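PDB 6NX0: Di-haem cytochrome c peroxidase family protein from Burkholderia thailandensis E264, which is a diheme peroxidase that binds two c-type hemes and probably acts in peroxide reduction and electron transfer, as in the cytochrome c peroxidase/MauG family. Local coordinates for residues A[195-200]-A[255-260]; A[201-206]-A[247-252]. All blocks are in the same frame, centred on the assembly; numbering follows the deposited sequence.

Contact 1 (A[195-200]-A[255-260]); sequences ADTLAE and AMQAYL. With HEC (heme c), chain B.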
ATOM      1  N   ALA A 195      -6.510  -2.073   9.720  1.00 11.14           N
ATOM      2  CA  ALA A 195      -7.458  -0.975   9.901  1.00 12.15           C
ATOM      3  C   ALA A 195      -8.575  -1.118   8.874  1.00 11.61           C
ATOM      4  O   ALA A 195      -8.315  -1.361   7.705  1.00 12.73           O
ATOM      5  CB  ALA A 195      -6.786   0.395   9.762  1.00 11.82           C
ATOM      6  N   ASP A 196      -9.820  -0.963   9.304  1.00 12.04           N
ATOM      7  CA  ASP A 196     -10.933  -1.182   8.399  1.00 12.19           C
ATOM      8  C   ASP A 196     -11.217   0.047   7.548  1.00 13.17           C
ATOM      9  O   ASP A 196     -11.706  -0.090   6.427  1.00 15.44           O
ATOM     10  CB  ASP A 196     -12.174  -1.563   9.208  1.00 14.22           C
ATOM     11  CG  ASP A 196     -13.254  -2.211   8.374  1.00 19.58           C
ATOM     12  OD1 ASP A 196     -12.929  -3.103   7.564  1.00 17.38           O
ATOM     13  OD2 ASP A 196     -14.448  -1.830   8.562  1.00 21.68           O
ATOM     14  N   THR A 197     -10.862   1.234   8.048  1.00 12.44           N
ATOM     15  CA  THR A 197     -11.185   2.506   7.411  1.00 11.69           C
ATOM     16  C   THR A 197     -10.017   3.468   7.569  1.00 11.42           C
ATOM     17  O   THR A 197      -9.135   3.280   8.401  1.00 12.87           O
ATOM     18  CB  THR A 197     -12.418   3.164   8.039  1.00 16.42           C
ATOM     19  OG1 THR A 197     -12.108   3.531   9.383  1.00 16.20           O
ATOM     20  CG2 THR A 197     -13.629   2.225   8.013  1.00 20.60           C
ATOM     21  N   LEU A 198     -10.019   4.497   6.718  1.00 14.32           N
ATOM     22  CA  LEU A 198      -9.040   5.579   6.832  1.00 11.52           C
ATOM     23  C   LEU A 198      -9.107   6.276   8.188  1.00 14.19           C
ATOM     24  O   LEU A 198      -8.081   6.683   8.737  1.00 14.73           O
ATOM     25  CB  LEU A 198      -9.256   6.579   5.694  1.00 13.56           C
ATOM     26  CG  LEU A 198      -8.904   6.030   4.314  1.00 14.73           C
ATOM     27  CD1 LEU A 198      -9.470   6.916   3.198  1.00 14.92           C
ATOM     28  CD2 LEU A 198      -7.384   5.919   4.178  1.00 14.67           C
ATOM     29  N   ALA A 199     -10.301   6.428   8.748  1.00 15.56           N
ATOM     30  CA  ALA A 199     -10.406   7.059  10.061  1.00 18.45           C
ATOM     31  C   ALA A 199      -9.663   6.259  11.122  1.00 16.50           C
ATOM     32  O   ALA A 199      -8.948   6.827  11.959  1.00 21.39           O
ATOM     33  CB  ALA A 199     -11.875   7.233  10.440  1.00 21.44           C
ATOM     34  N   GLU A 200      -9.810   4.931  11.102  1.00 15.11           N
ATOM     35  CA  GLU A 200      -9.118   4.067  12.052  1.00 16.03           C
ATOM     36  C   GLU A 200      -7.615   4.009  11.794  1.00 15.29           C
ATOM     37  O   GLU A 200      -6.827   3.852  12.738  1.00 14.84           O
ATOM     38  CB  GLU A 200      -9.710   2.655  11.985  1.00 16.63           C
ATOM     39  CG  GLU A 200      -9.025   1.642  12.884  1.00 24.36           C
ATOM     40  CD  GLU A 200      -9.542   0.204  12.719  1.00 20.52           C
ATOM     41  OE1 GLU A 200     -10.483  -0.026  11.920  1.00 20.46           O
ATOM     42  OE2 GLU A 200      -9.005  -0.691  13.407  1.00 31.41           O
ATOM     43  N   ALA A 255     -11.907  13.879   9.421  1.00 12.33           N
ATOM     44  CA  ALA A 255     -11.340  14.913   8.566  1.00 10.94           C
ATOM     45  C   ALA A 255     -10.368  14.304   7.578  1.00 11.21           C
ATOM     46  O   ALA A 255     -10.379  14.633   6.387  1.00 10.41           O
ATOM     47  CB  ALA A 255     -10.644  15.977   9.427  1.00 11.76           C
ATOM     48  N   MET A 256      -9.538  13.390   8.057  1.00 11.42           N
ATOM     49  CA  MET A 256      -8.543  12.782   7.174  1.00 11.25           C
ATOM     50  C   MET A 256      -9.200  11.953   6.081  1.00 11.66           C
ATOM     51  O   MET A 256      -8.756  11.965   4.932  1.00 11.88           O
ATOM     52  CB  MET A 256      -7.604  11.914   8.001  1.00 10.77           C
ATOM     53  CG  MET A 256      -6.383  11.416   7.226  1.00 11.62           C
ATOM     54  SD  MET A 256      -5.415  12.731   6.447  1.00 11.73           S
ATOM     55  CE  MET A 256      -4.801  13.502   7.928  1.00 11.26           C
ATOM     56  N   GLN A 257     -10.235  11.185   6.434  1.00 10.88           N
ATOM     57  CA  GLN A 257     -10.978  10.424   5.441  1.00 12.20           C
ATOM     58  C   GLN A 257     -11.488  11.330   4.326  1.00 13.20           C
ATOM     59  O   GLN A 257     -11.364  11.006   3.142  1.00 13.52           O
ATOM     60  CB  GLN A 257     -12.122   9.694   6.149  1.00 15.54           C
ATOM     61  CG  GLN A 257     -12.737   8.551   5.389  1.00 26.22           C
ATOM     62  CD  GLN A 257     -13.560   7.680   6.338  1.00 35.24           C
ATOM     63  OE1 GLN A 257     -13.060   6.699   6.933  1.00 27.37           O
ATOM     64  NE2 GLN A 257     -14.813   8.074   6.533  1.00 37.71           N
ATOM     65  N   ALA A 258     -12.024  12.500   4.674  1.00 11.60           N
ATOM     66  CA  ALA A 258     -12.507  13.413   3.648  1.00 12.15           C
ATOM     67  C   ALA A 258     -11.377  13.875   2.741  1.00 12.26           C
ATOM     68  O   ALA A 258     -11.553  13.974   1.526  1.00 13.49           O
ATOM     69  CB  ALA A 258     -13.195  14.616   4.289  1.00 14.47           C
ATOM     70  N   TYR A 259     -10.212  14.200   3.315  1.00 10.87           N
ATOM     71  CA  TYR A 259      -9.106  14.645   2.475  1.00  9.14           C
ATOM     72  C   TYR A 259      -8.643  13.526   1.557  1.00 10.70           C
ATOM     73  O   TYR A 259      -8.483  13.726   0.345  1.00 12.39           O
ATOM     74  CB  TYR A 259      -7.942  15.158   3.328  1.00 10.02           C
ATOM     75  CG  TYR A 259      -6.670  15.467   2.548  1.00 12.16           C
ATOM     76  CD1 TYR A 259      -6.695  16.252   1.411  1.00 11.30           C
ATOM     77  CD2 TYR A 259      -5.445  14.994   2.986  1.00 11.33           C
ATOM     78  CE1 TYR A 259      -5.524  16.560   0.731  1.00 12.62           C
ATOM     79  CE2 TYR A 259      -4.288  15.283   2.318  1.00 11.69           C
ATOM     80  CZ  TYR A 259      -4.326  16.065   1.182  1.00 13.30           C
ATOM     81  OH  TYR A 259      -3.158  16.379   0.512  1.00 16.48           O
ATOM     82  N   LEU A 260      -8.429  12.338   2.115  1.00 10.89           N
ATOM     83  CA  LEU A 260      -7.893  11.262   1.300  1.00  9.89           C
ATOM     84  C   LEU A 260      -8.897  10.729   0.295  1.00 13.45           C
ATOM     85  O   LEU A 260      -8.489  10.047  -0.647  1.00 12.12           O
ATOM     86  CB  LEU A 260      -7.372  10.138   2.196  1.00  8.86           C
ATOM     87  CG  LEU A 260      -6.210  10.557   3.117  1.00 11.18           C
ATOM     88  CD1 LEU A 260      -5.715   9.398   3.970  1.00 12.65           C
ATOM     89  CD2 LEU A 260      -5.046  11.145   2.306  1.00 11.71           C
TER
HETATM   90 FE   HEC B 601       1.291   6.641   6.811  1.00  9.09          FE
HETATM   91  CHA HEC B 601       0.422   3.508   5.612  1.00  8.80           C
HETATM   92  CHB HEC B 601      -1.884   7.714   6.265  1.00  9.78           C
HETATM   93  CHC HEC B 601       1.837   9.361   8.843  1.00  8.13           C
HETATM   94  CHD HEC B 601       4.468   5.521   7.529  1.00 10.45           C
HETATM   95  NA  HEC B 601      -0.369   5.800   5.997  1.00  8.03           N
HETATM   96  C1A HEC B 601      -0.534   4.490   5.594  1.00  8.73           C
HETATM   97  C2A HEC B 601      -1.869   4.333   5.086  1.00  7.17           C
HETATM   98  C3A HEC B 601      -2.467   5.530   5.168  1.00  7.48           C
HETATM   99  C4A HEC B 601      -1.574   6.447   5.829  1.00  8.09           C
HETATM  100  CMA HEC B 601      -3.922   5.850   4.843  1.00 10.25           C
HETATM  101  CAA HEC B 601      -2.466   3.016   4.558  1.00 10.89           C
HETATM  102  CBA HEC B 601      -2.336   2.949   3.047  1.00 10.77           C
HETATM  103  CGA HEC B 601      -2.755   1.622   2.469  1.00 13.90           C
HETATM  104  O1A HEC B 601      -2.833   1.569   1.207  1.00 12.21           O
HETATM  105  O2A HEC B 601      -2.863   0.616   3.237  1.00 11.92           O
HETATM  106  NB  HEC B 601       0.201   8.223   7.465  1.00  8.88           N
HETATM  107  C1B HEC B 601      -1.124   8.463   7.127  1.00  9.30           C
HETATM  108  C2B HEC B 601      -1.538   9.669   7.792  1.00 10.00           C
HETATM  109  C3B HEC B 601      -0.549  10.078   8.592  1.00  8.49           C
HETATM  110  C4B HEC B 601       0.571   9.196   8.366  1.00  8.65           C
HETATM  111  CMB HEC B 601      -2.929  10.294   7.637  1.00 10.83           C
HETATM  112  CAB HEC B 601      -0.485  11.329   9.493  1.00  8.77           C
HETATM  113  CBB HEC B 601      -1.488  11.174  10.663  1.00 10.92           C
HETATM  114  NC  HEC B 601       2.849   7.314   7.937  1.00  7.89           N
HETATM  115  C1C HEC B 601       2.874   8.498   8.662  1.00  7.26           C
HETATM  116  C2C HEC B 601       4.252   8.738   9.027  1.00  9.92           C
HETATM  117  C3C HEC B 601       5.009   7.706   8.645  1.00  9.03           C
HETATM  118  C4C HEC B 601       4.127   6.771   7.977  1.00  8.19           C
HETATM  119  CMC HEC B 601       4.754  10.050   9.651  1.00  9.50           C
HETATM  120  CAC HEC B 601       6.543   7.678   8.518  1.00  9.41           C
HETATM  121  CBC HEC B 601       7.227   7.678   9.892  1.00  8.73           C
HETATM  122  ND  HEC B 601       2.263   4.878   6.558  1.00  8.40           N
HETATM  123  C1D HEC B 601       3.607   4.648   6.914  1.00  8.39           C
HETATM  124  C2D HEC B 601       3.904   3.260   6.667  1.00  7.21           C
HETATM  125  C3D HEC B 601       2.659   2.635   6.150  1.00  9.64           C
HETATM  126  C4D HEC B 601       1.681   3.687   6.098  1.00  8.53           C
HETATM  127  CMD HEC B 601       5.205   2.559   7.006  1.00  9.29           C
HETATM  128  CAD HEC B 601       2.447   1.155   5.780  1.00  9.51           C
HETATM  129  CBD HEC B 601       2.386   0.390   7.083  1.00  9.76           C
HETATM  130  CGD HEC B 601       1.803  -1.005   6.935  1.00 13.01           C
HETATM  131  O1D HEC B 601       1.461  -1.392   5.796  1.00 13.68           O
HETATM  132  O2D HEC B 601       1.783  -1.711   7.983  1.00 13.74           O
HETATM  133  O   HOH W   1     -12.114   4.492   4.747  1.00 19.00           O
HETATM  134  O   HOH W   2       0.722   5.573   8.636  1.00 21.79           O

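Contact 2 (A[201-206]-A[247-252]); sequences QLRGPL and RMVRVL. With HEC (heme c), chain B.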
ATOM      1  N   GLN A 201      -7.211   4.114  10.531  1.00 12.07           N
ATOM      2  CA  GLN A 201      -5.803   3.961  10.168  1.00  9.48           C
ATOM      3  C   GLN A 201      -4.908   4.929  10.931  1.00  9.68           C
ATOM      4  O   GLN A 201      -3.792   4.567  11.314  1.00 10.34           O
ATOM      5  CB  GLN A 201      -5.649   4.165   8.659  1.00 11.04           C
ATOM      6  CG  GLN A 201      -4.226   3.976   8.112  1.00 10.42           C
ATOM      7  CD  GLN A 201      -3.337   5.163   8.367  1.00 12.68           C
ATOM      8  OE1 GLN A 201      -3.804   6.299   8.465  1.00 13.50           O
ATOM      9  NE2 GLN A 201      -2.038   4.907   8.488  1.00 13.15           N
ATOM     10  N   LEU A 202      -5.336   6.179  11.101  1.00 11.93           N
ATOM     11  CA  LEU A 202      -4.326   7.135  11.551  1.00 12.48           C
ATOM     12  C   LEU A 202      -3.956   6.950  13.015  1.00 12.34           C
ATOM     13  O   LEU A 202      -2.951   7.517  13.452  1.00 11.53           O
ATOM     14  CB  LEU A 202      -4.734   8.583  11.251  1.00 19.72           C
ATOM     15  CG  LEU A 202      -6.098   9.130  11.601  1.00 15.12           C
ATOM     16  CD1 LEU A 202      -6.423   8.941  13.042  1.00 18.00           C
ATOM     17  CD2 LEU A 202      -6.092  10.629  11.245  1.00 17.54           C
ATOM     18  N   ARG A 203      -4.668   6.106  13.757  1.00 13.14           N
ATOM     19  CA  ARG A 203      -4.190   5.729  15.080  1.00 13.38           C
ATOM     20  C   ARG A 203      -2.790   5.132  15.021  1.00 12.32           C
ATOM     21  O   ARG A 203      -2.001   5.291  15.958  1.00 15.12           O
ATOM     22  CB  ARG A 203      -5.156   4.726  15.703  1.00 18.16           C
ATOM     23  CG  ARG A 203      -6.559   5.254  15.859  1.00 21.69           C
ATOM     24  CD  ARG A 203      -7.483   4.166  16.398  1.00 31.60           C
ATOM     25  NE  ARG A 203      -8.661   4.729  17.054  1.00 36.10           N
ATOM     26  CZ  ARG A 203      -8.684   5.131  18.324  1.00 32.63           C
ATOM     27  NH1 ARG A 203      -7.600   5.029  19.086  1.00 37.13           N
ATOM     28  NH2 ARG A 203      -9.793   5.646  18.829  1.00 41.02           N
ATOM     29  N   GLY A 204      -2.479   4.399  13.964  1.00 11.28           N
ATOM     30  CA  GLY A 204      -1.182   3.787  13.819  1.00 11.49           C
ATOM     31  C   GLY A 204      -0.037   4.779  13.888  1.00 10.37           C
ATOM     32  O   GLY A 204       0.734   4.794  14.852  1.00 11.69           O
ATOM     33  N   PRO A 205       0.104   5.627  12.860  1.00 10.29           N
ATOM     34  CA  PRO A 205       1.242   6.563  12.859  1.00  9.92           C
ATOM     35  C   PRO A 205       1.242   7.525  14.031  1.00 11.37           C
ATOM     36  O   PRO A 205       2.315   7.851  14.545  1.00 10.28           O
ATOM     37  CB  PRO A 205       1.083   7.304  11.522  1.00 11.66           C
ATOM     38  CG  PRO A 205      -0.332   7.058  11.093  1.00 12.05           C
ATOM     39  CD  PRO A 205      -0.634   5.679  11.583  1.00  9.83           C
ATOM     40  N   LEU A 206       0.070   7.985  14.485  1.00  8.83           N
ATOM     41  CA  LEU A 206       0.045   8.984  15.552  1.00 10.35           C
ATOM     42  C   LEU A 206       0.674   8.462  16.842  1.00  9.65           C
ATOM     43  O   LEU A 206       1.356   9.210  17.536  1.00 10.67           O
ATOM     44  CB  LEU A 206      -1.380   9.455  15.819  1.00 10.84           C
ATOM     45  CG  LEU A 206      -1.982  10.421  14.796  1.00 11.89           C
ATOM     46  CD1 LEU A 206      -3.466  10.578  15.070  1.00 13.41           C
ATOM     47  CD2 LEU A 206      -1.274  11.780  14.794  1.00 11.38           C
ATOM     48  N   ARG A 247     -12.770  10.955  21.254  1.00 12.14           N
ATOM     49  CA  ARG A 247     -13.474  11.831  20.322  1.00 14.39           C
ATOM     50  C   ARG A 247     -12.481  12.614  19.458  1.00 12.75           C
ATOM     51  O   ARG A 247     -12.661  12.746  18.235  1.00 13.41           O
ATOM     52  CB  ARG A 247     -14.387  12.761  21.121  1.00 14.77           C
ATOM     53  CG  ARG A 247     -15.085  13.843  20.340  1.00 18.08           C
ATOM     54  CD  ARG A 247     -16.143  13.317  19.432  1.00 20.44           C
ATOM     55  NE  ARG A 247     -16.879  14.424  18.826  1.00 18.60           N
ATOM     56  CZ  ARG A 247     -17.621  14.315  17.734  1.00 17.87           C
ATOM     57  NH1 ARG A 247     -17.738  13.146  17.109  1.00 22.30           N
ATOM     58  NH2 ARG A 247     -18.232  15.392  17.253  1.00 18.61           N
ATOM     59  N   MET A 248     -11.420  13.126  20.068  1.00 11.82           N
ATOM     60  CA  MET A 248     -10.397  13.819  19.286  1.00 11.10           C
ATOM     61  C   MET A 248      -9.856  12.916  18.185  1.00 12.25           C
ATOM     62  O   MET A 248      -9.741  13.328  17.026  1.00 11.63           O
ATOM     63  CB  MET A 248      -9.269  14.307  20.195  1.00 11.80           C
ATOM     64  CG  MET A 248      -8.068  14.960  19.462  1.00 14.86           C
ATOM     65  SD  MET A 248      -8.491  16.399  18.448  1.00 17.06           S
ATOM     66  CE  MET A 248      -8.391  17.695  19.678  1.00 14.14           C
ATOM     67  N   VAL A 249      -9.502  11.679  18.529  1.00 12.76           N
ATOM     68  CA  VAL A 249      -8.943  10.781  17.516  1.00 12.38           C
ATOM     69  C   VAL A 249      -9.977  10.497  16.434  1.00 12.20           C
ATOM     70  O   VAL A 249      -9.657  10.461  15.235  1.00 12.73           O
ATOM     71  CB  VAL A 249      -8.431   9.480  18.175  1.00 13.99           C
ATOM     72  CG1 VAL A 249      -7.977   8.473  17.110  1.00 16.44           C
ATOM     73  CG2 VAL A 249      -7.305   9.780  19.128  1.00 16.35           C
ATOM     74  N   ARG A 250     -11.234  10.303  16.827  1.00 12.52           N
ATOM     75  CA  ARG A 250     -12.262  10.000  15.848  1.00 11.70           C
ATOM     76  C   ARG A 250     -12.453  11.150  14.872  1.00 11.24           C
ATOM     77  O   ARG A 250     -12.605  10.922  13.676  1.00 15.33           O
ATOM     78  CB  ARG A 250     -13.587   9.662  16.527  1.00 15.20           C
ATOM     79  CG  ARG A 250     -13.584   8.252  17.134  1.00 23.30           C
ATOM     80  CD  ARG A 250     -14.990   7.769  17.451  1.00 25.21           C
ATOM     81  NE  ARG A 250     -15.702   8.704  18.314  1.00 29.58           N
ATOM     82  CZ  ARG A 250     -15.645   8.700  19.643  1.00 25.67           C
ATOM     83  NH1 ARG A 250     -14.908   7.805  20.285  1.00 30.75           N
ATOM     84  NH2 ARG A 250     -16.326   9.605  20.331  1.00 25.39           N
ATOM     85  N   VAL A 251     -12.449  12.392  15.352  1.00 12.49           N
ATOM     86  CA  VAL A 251     -12.741  13.477  14.416  1.00 13.60           C
ATOM     87  C   VAL A 251     -11.516  13.812  13.570  1.00 12.64           C
ATOM     88  O   VAL A 251     -11.669  14.248  12.425  1.00 13.03           O
ATOM     89  CB  VAL A 251     -13.313  14.716  15.129  1.00 14.43           C
ATOM     90  CG1 VAL A 251     -14.565  14.334  15.900  1.00 18.22           C
ATOM     91  CG2 VAL A 251     -12.290  15.388  16.002  1.00 13.66           C
ATOM     92  N   LEU A 252     -10.298  13.584  14.079  1.00 10.36           N
ATOM     93  CA  LEU A 252      -9.111  13.629  13.219  1.00 11.22           C
ATOM     94  C   LEU A 252      -9.268  12.657  12.064  1.00 13.49           C
ATOM     95  O   LEU A 252      -8.986  12.987  10.907  1.00 11.66           O
ATOM     96  CB  LEU A 252      -7.854  13.287  14.022  1.00 10.76           C
ATOM     97  CG  LEU A 252      -7.321  14.331  15.015  1.00 11.60           C
ATOM     98  CD1 LEU A 252      -6.154  13.783  15.850  1.00 13.33           C
ATOM     99  CD2 LEU A 252      -6.922  15.578  14.272  1.00 12.87           C
TER
HETATM  100 FE   HEC B 601       1.291   6.641   6.811  1.00  9.09          FE
HETATM  101  CHA HEC B 601       0.422   3.508   5.612  1.00  8.80           C
HETATM  102  CHB HEC B 601      -1.884   7.714   6.265  1.00  9.78           C
HETATM  103  CHC HEC B 601       1.837   9.361   8.843  1.00  8.13           C
HETATM  104  CHD HEC B 601       4.468   5.521   7.529  1.00 10.45           C
HETATM  105  NA  HEC B 601      -0.369   5.800   5.997  1.00  8.03           N
HETATM  106  C1A HEC B 601      -0.534   4.490   5.594  1.00  8.73           C
HETATM  107  C2A HEC B 601      -1.869   4.333   5.086  1.00  7.17           C
HETATM  108  C3A HEC B 601      -2.467   5.530   5.168  1.00  7.48           C
HETATM  109  C4A HEC B 601      -1.574   6.447   5.829  1.00  8.09           C
HETATM  110  CMA HEC B 601      -3.922   5.850   4.843  1.00 10.25           C
HETATM  111  CAA HEC B 601      -2.466   3.016   4.558  1.00 10.89           C
HETATM  112  CBA HEC B 601      -2.336   2.949   3.047  1.00 10.77           C
HETATM  113  CGA HEC B 601      -2.755   1.622   2.469  1.00 13.90           C
HETATM  114  O1A HEC B 601      -2.833   1.569   1.207  1.00 12.21           O
HETATM  115  O2A HEC B 601      -2.863   0.616   3.237  1.00 11.92           O
HETATM  116  NB  HEC B 601       0.201   8.223   7.465  1.00  8.88           N
HETATM  117  C1B HEC B 601      -1.124   8.463   7.127  1.00  9.30           C
HETATM  118  C2B HEC B 601      -1.538   9.669   7.792  1.00 10.00           C
HETATM  119  C3B HEC B 601      -0.549  10.078   8.592  1.00  8.49           C
HETATM  120  C4B HEC B 601       0.571   9.196   8.366  1.00  8.65           C
HETATM  121  CMB HEC B 601      -2.929  10.294   7.637  1.00 10.83           C
HETATM  122  CAB HEC B 601      -0.485  11.329   9.493  1.00  8.77           C
HETATM  123  CBB HEC B 601      -1.488  11.174  10.663  1.00 10.92           C
HETATM  124  NC  HEC B 601       2.849   7.314   7.937  1.00  7.89           N
HETATM  125  C1C HEC B 601       2.874   8.498   8.662  1.00  7.26           C
HETATM  126  C2C HEC B 601       4.252   8.738   9.027  1.00  9.92           C
HETATM  127  C3C HEC B 601       5.009   7.706   8.645  1.00  9.03           C
HETATM  128  C4C HEC B 601       4.127   6.771   7.977  1.00  8.19           C
HETATM  129  CMC HEC B 601       4.754  10.050   9.651  1.00  9.50           C
HETATM  130  CAC HEC B 601       6.543   7.678   8.518  1.00  9.41           C
HETATM  131  CBC HEC B 601       7.227   7.678   9.892  1.00  8.73           C
HETATM  132  ND  HEC B 601       2.263   4.878   6.558  1.00  8.40           N
HETATM  133  C1D HEC B 601       3.607   4.648   6.914  1.00  8.39           C
HETATM  134  C2D HEC B 601       3.904   3.260   6.667  1.00  7.21           C
HETATM  135  C3D HEC B 601       2.659   2.635   6.150  1.00  9.64           C
HETATM  136  C4D HEC B 601       1.681   3.687   6.098  1.00  8.53           C
HETATM  137  CMD HEC B 601       5.205   2.559   7.006  1.00  9.29           C
HETATM  138  CAD HEC B 601       2.447   1.155   5.780  1.00  9.51           C
HETATM  139  CBD HEC B 601       2.386   0.390   7.083  1.00  9.76           C
HETATM  140  CGD HEC B 601       1.803  -1.005   6.935  1.00 13.01           C
HETATM  141  O1D HEC B 601       1.461  -1.392   5.796  1.00 13.68           O
HETATM  142  O2D HEC B 601       1.783  -1.711   7.983  1.00 13.74           O
HETATM  143  O   HOH W   2       0.722   5.573   8.636  1.00 21.79           O

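Contact 1 (A[195-200]-A[255-260])
Gln257, on the last turns of helix 245-260, reaches over to the amino-terminal end of helix 198-201 and meets it with its amide oxygen. From Gln257 CB the side chain leaves with CG anti to the backbone N (chi1 -162°) and runs extended beyond it, which carries the amide to the start of the neighbouring helix. Its CG lies 4.0 Å from Leu198 CB, an apolar touch midway along the chain. At the tip, OE1 accepts a weak, bent hydrogen bond from Ala199 N (3.3 Å, N-H...O angle 147°). Gln257 OE1 also accepts a hydrogen bond from a water 3.2 Å away, and that water accepts from Leu198 N, so one amide oxygen serves two successive backbone N-H groups, one directly and one through solvent. The next donor, Glu200 N, turns instead to Thr197 OG1 in a nearly straight N-cap bond (3.2 Å). Asp196, just before the cap, is held in turn by a salt bridge to Arg171.

On the heme side of these polar bonds the contact is apolar. Leu198 directs its CB toward the other helix and spreads its branches: CD1 meets Leu260 CB, while CD2 touches Leu260 CD1 at 3.9 Å and the heme methyl CMA at 3.5 Å. Met256, bent at chi2 and chi3, wraps CG, SD and CE around another heme methyl, CMB. Leu198 and Met256 are thus heme-pocket residues supplied by the two different segments.

The chemistry implies a helix start whose donors are shared out: Thr197 OG1 caps Glu200 N, Gln257 OE1 receives Ala199 N weakly, and the water takes Leu198 N, beside a leucine contact that closes against the porphyrin rim.

Contact 2 (A[201-206]-A[247-252])
Val249 CG1 sits over the centre of one face of the Arg203 guanidinium, 3.6 Å from Arg203 CZ, and the two side chains cross at about a right angle. The arginine is extended from CG to NE, and the same Val249 CG1 also touches Arg203 CG (3.7 Å). This close packing lies on the partly exposed side: Arg203 NH2 forms a salt bridge with Glu246, and exposed Arg250 keeps its NH1 5.7 Å from Arg203 NH2, like charges not in contact.

The leucines form the buried part, with wider side-chain spacings. Leu202, with CG between its backbone N and carbonyl carbon (chi1 49°), brings CD2 to 3.7 Å from the carbonyl oxygen Leu252 O, but its CD1 is 4.4 Å from Val249 CG1. Leu206 CD1 meets Leu252 CD1 at 4.3 Å.

On the heme side, Gln201 NE2 lies 3.1 Å from heme NA, while Pro205 CB packs on the ring. The two segments thus meet by apolar and CH-to-guanidinium packing, the arginine's charge being paired with Glu246, one residue before 247-252; Gln201, by a weak bond, is the residue of 201-206 that reaches the iron-bound water.

Helix 245-260 serves both contacts: its 255-260 end meets helix 198-201 in contact 1, and its earlier turns meet Leu202 and helix 203-207 in contact 2, nested within the loop that contact 1 closes. Their centres lie about 9 Å apart, and packing joins them directly, with Met256 CB 3.8 Å from Leu202 CD2. Contact 2 is the more buried, four of its five touching residues being buried against two of five in contact 1. Polar bonding follows place: contact 1 spends it on a helix start, whereas in contact 2 the polar groups of 201-206 bond outside the pair, Arg203 to Glu246 and Gln201 weakly to the iron-bound water. Both reach the same heme, contact 1 at ring methyls and contact 2 over the ring atoms.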